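Local coordinates for nitroreductase family protein (Lactobacillus plantarum, PDB 4QLX) that probably reduces the enone of 10-oxo-octadecenoic acid with NADH, using FMN as cofactor, in a pathway that saturates polyunsaturated fatty acids, at residues L156-A159 and R160-Y164. Numbering follows the deposited sequence.
Sequences LLVA and RAHGY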
ATOM      1  N   LEU A 156      -1.506  -6.997   3.760  1.00 14.69           N
ATOM      2  CA  LEU A 156      -2.940  -7.308   3.795  1.00 16.12           C
ATOM      3  C   LEU A 156      -3.320  -8.219   2.630  1.00 17.88           C
ATOM      4  O   LEU A 156      -4.167  -9.116   2.770  1.00 16.46           O
ATOM      5  CB  LEU A 156      -3.781  -6.029   3.754  1.00 14.98           C
ATOM      6  CG  LEU A 156      -3.770  -5.072   4.946  1.00 14.86           C
ATOM      7  CD1 LEU A 156      -4.579  -3.855   4.576  1.00 14.46           C
ATOM      8  CD2 LEU A 156      -4.382  -5.721   6.191  1.00 16.43           C
ATOM      9  N   LEU A 157      -2.692  -7.989   1.478  1.00 15.92           N
ATOM     10  CA  LEU A 157      -2.977  -8.792   0.290  1.00 18.75           C
ATOM     11  C   LEU A 157      -2.299 -10.156   0.426  1.00 17.94           C
ATOM     12  O   LEU A 157      -2.901 -11.185   0.133  1.00 16.11           O
ATOM     13  CB  LEU A 157      -2.509  -8.065  -0.997  1.00 14.70           C
ATOM     14  CG  LEU A 157      -3.212  -6.715  -1.206  1.00 14.22           C
ATOM     15  CD1 LEU A 157      -2.691  -5.931  -2.401  1.00 13.52           C
ATOM     16  CD2 LEU A 157      -4.726  -6.949  -1.365  1.00 18.03           C
ATOM     17  N   VAL A 158      -1.044 -10.146   0.872  1.00 17.56           N
ATOM     18  CA  VAL A 158      -0.296 -11.377   1.076  1.00 15.84           C
ATOM     19  C   VAL A 158      -1.074 -12.293   2.016  1.00 15.83           C
ATOM     20  O   VAL A 158      -1.208 -13.491   1.756  1.00 19.40           O
ATOM     21  CB  VAL A 158       1.111 -11.101   1.641  1.00 16.29           C
ATOM     22  CG1 VAL A 158       1.752 -12.387   2.117  1.00 17.65           C
ATOM     23  CG2 VAL A 158       1.977 -10.449   0.568  1.00 18.18           C
ATOM     24  N   ALA A 159      -1.613 -11.715   3.079  1.00 14.36           N
ATOM     25  CA  ALA A 159      -2.403 -12.484   4.045  1.00 19.13           C
ATOM     26  C   ALA A 159      -3.493 -13.289   3.335  1.00 16.70           C
ATOM     27  O   ALA A 159      -3.628 -14.499   3.560  1.00 17.93           O
ATOM     28  CB  ALA A 159      -3.008 -11.550   5.098  1.00 14.98           C
ATOM     29  N   ARG A 160      -4.240 -12.620   2.455  1.00 15.59           N
ATOM     30  CA  ARG A 160      -5.319 -13.255   1.699  1.00 17.26           C
ATOM     31  C   ARG A 160      -4.791 -14.247   0.667  1.00 19.63           C
ATOM     32  O   ARG A 160      -5.366 -15.317   0.483  1.00 20.00           O
ATOM     33  CB  ARG A 160      -6.204 -12.191   1.024  1.00 18.08           C
ATOM     34  CG  ARG A 160      -7.258 -11.621   1.973  1.00 20.44           C
ATOM     35  CD  ARG A 160      -8.204 -10.603   1.319  1.00 18.93           C
ATOM     36  NE  ARG A 160      -8.849 -11.077   0.093  1.00 20.85           N
ATOM     37  CZ  ARG A 160      -9.813 -11.997   0.038  1.00 26.89           C
ATOM     38  NH1 ARG A 160     -10.256 -12.599   1.145  1.00 19.32           N
ATOM     39  NH2 ARG A 160     -10.323 -12.333  -1.142  1.00 26.71           N
ATOM     40  N   ALA A 161      -3.684 -13.911   0.013  1.00 15.38           N
ATOM     41  CA  ALA A 161      -3.052 -14.829  -0.920  1.00 16.70           C
ATOM     42  C   ALA A 161      -2.620 -16.129  -0.246  1.00 20.16           C
ATOM     43  O   ALA A 161      -2.483 -17.159  -0.912  1.00 15.90           O
ATOM     44  CB  ALA A 161      -1.849 -14.161  -1.592  1.00 16.28           C
ATOM     45  N   HIS A 162      -2.401 -16.078   1.070  1.00 18.53           N
ATOM     46  CA  HIS A 162      -2.088 -17.284   1.842  1.00 21.57           C
ATOM     47  C   HIS A 162      -3.344 -17.984   2.390  1.00 24.02           C
ATOM     48  O   HIS A 162      -3.249 -18.980   3.118  1.00 22.78           O
ATOM     49  CB  HIS A 162      -1.133 -16.944   2.984  1.00 19.50           C
ATOM     50  CG  HIS A 162       0.284 -16.773   2.538  1.00 23.32           C
ATOM     51  ND1 HIS A 162       1.296 -17.624   2.931  1.00 24.03           N
ATOM     52  CD2 HIS A 162       0.857 -15.862   1.712  1.00 21.42           C
ATOM     53  CE1 HIS A 162       2.431 -17.240   2.371  1.00 27.61           C
ATOM     54  NE2 HIS A 162       2.192 -16.173   1.631  1.00 22.90           N
ATOM     55  N   GLY A 163      -4.523 -17.471   2.044  1.00 19.33           N
ATOM     56  CA  GLY A 163      -5.750 -18.094   2.504  1.00 20.52           C
ATOM     57  C   GLY A 163      -6.263 -17.558   3.831  1.00 23.45           C
ATOM     58  O   GLY A 163      -7.221 -18.088   4.384  1.00 26.46           O
ATOM     59  N   TYR A 164      -5.631 -16.497   4.332  1.00 20.48           N
ATOM     60  CA  TYR A 164      -6.040 -15.871   5.577  1.00 21.49           C
ATOM     61  C   TYR A 164      -6.855 -14.607   5.327  1.00 22.98           C
ATOM     62  O   TYR A 164      -7.339 -14.371   4.218  1.00 25.53           O
ATOM     63  CB  TYR A 164      -4.810 -15.549   6.435  1.00 21.09           C
ATOM     64  CG  TYR A 164      -4.022 -16.798   6.767  1.00 24.66           C
ATOM     65  CD1 TYR A 164      -4.633 -17.864   7.421  1.00 25.23           C
ATOM     66  CD2 TYR A 164      -2.682 -16.919   6.425  1.00 21.11           C
ATOM     67  CE1 TYR A 164      -3.939 -19.022   7.714  1.00 25.48           C
ATOM     68  CE2 TYR A 164      -1.972 -18.078   6.719  1.00 25.52           C
ATOM     69  CZ  TYR A 164      -2.612 -19.122   7.375  1.00 30.20           C
ATOM     70  OH  TYR A 164      -1.929 -20.276   7.681  1.00 32.21           O
TER
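Val158 and His162, one helical turn apart, lie side by side and point the same way, CG1 of Val158 resting against CD2 of His162 at 3.6 Å. The imidazole also brings this CD2 edge to 3.1 Å from Val158 O, near the ring plane. With CG anti to the carbonyl carbon (chi1 -78°), the ring is laid back along the last turn, while the His162 N-H bonds to that same Val158 O. Beyond this turn the helix closes in a Schellman motif: Tyr164 N reaches back to Ala159 O at 2.9 Å, and Gly163 N bonds to Arg160 O. Gly163 has positive phi, where a CB would jam against the preceding carbonyl. Tyr164 CB sits 3.3 Å from Ala159 O, and His162 O lies over one face of the phenol ring, toward its rim. ND1 and NE2 of His162 bond to Glu38 and Glu45, and Tyr164 OH also meets Glu38. An alanine at His162 would probably leave Glu45 without its imidazole partner, Glu38 with only the Tyr164 hydroxyl of this pair, and Val158 CG1 without the ring beside it. Arg160 turns away, NH2 and NE on the carbonyls of Asp17 and Val18, NH1 in a salt bridge with Asp165, its side chain touching FMN-binding Arg22. The end of helix 137-161 and the turn after it set Val158, His162 and Tyr164 against Met42 of helix 36-46, Ala159 against strand 165-169, and Leu157 on Leu157 of the second subunit.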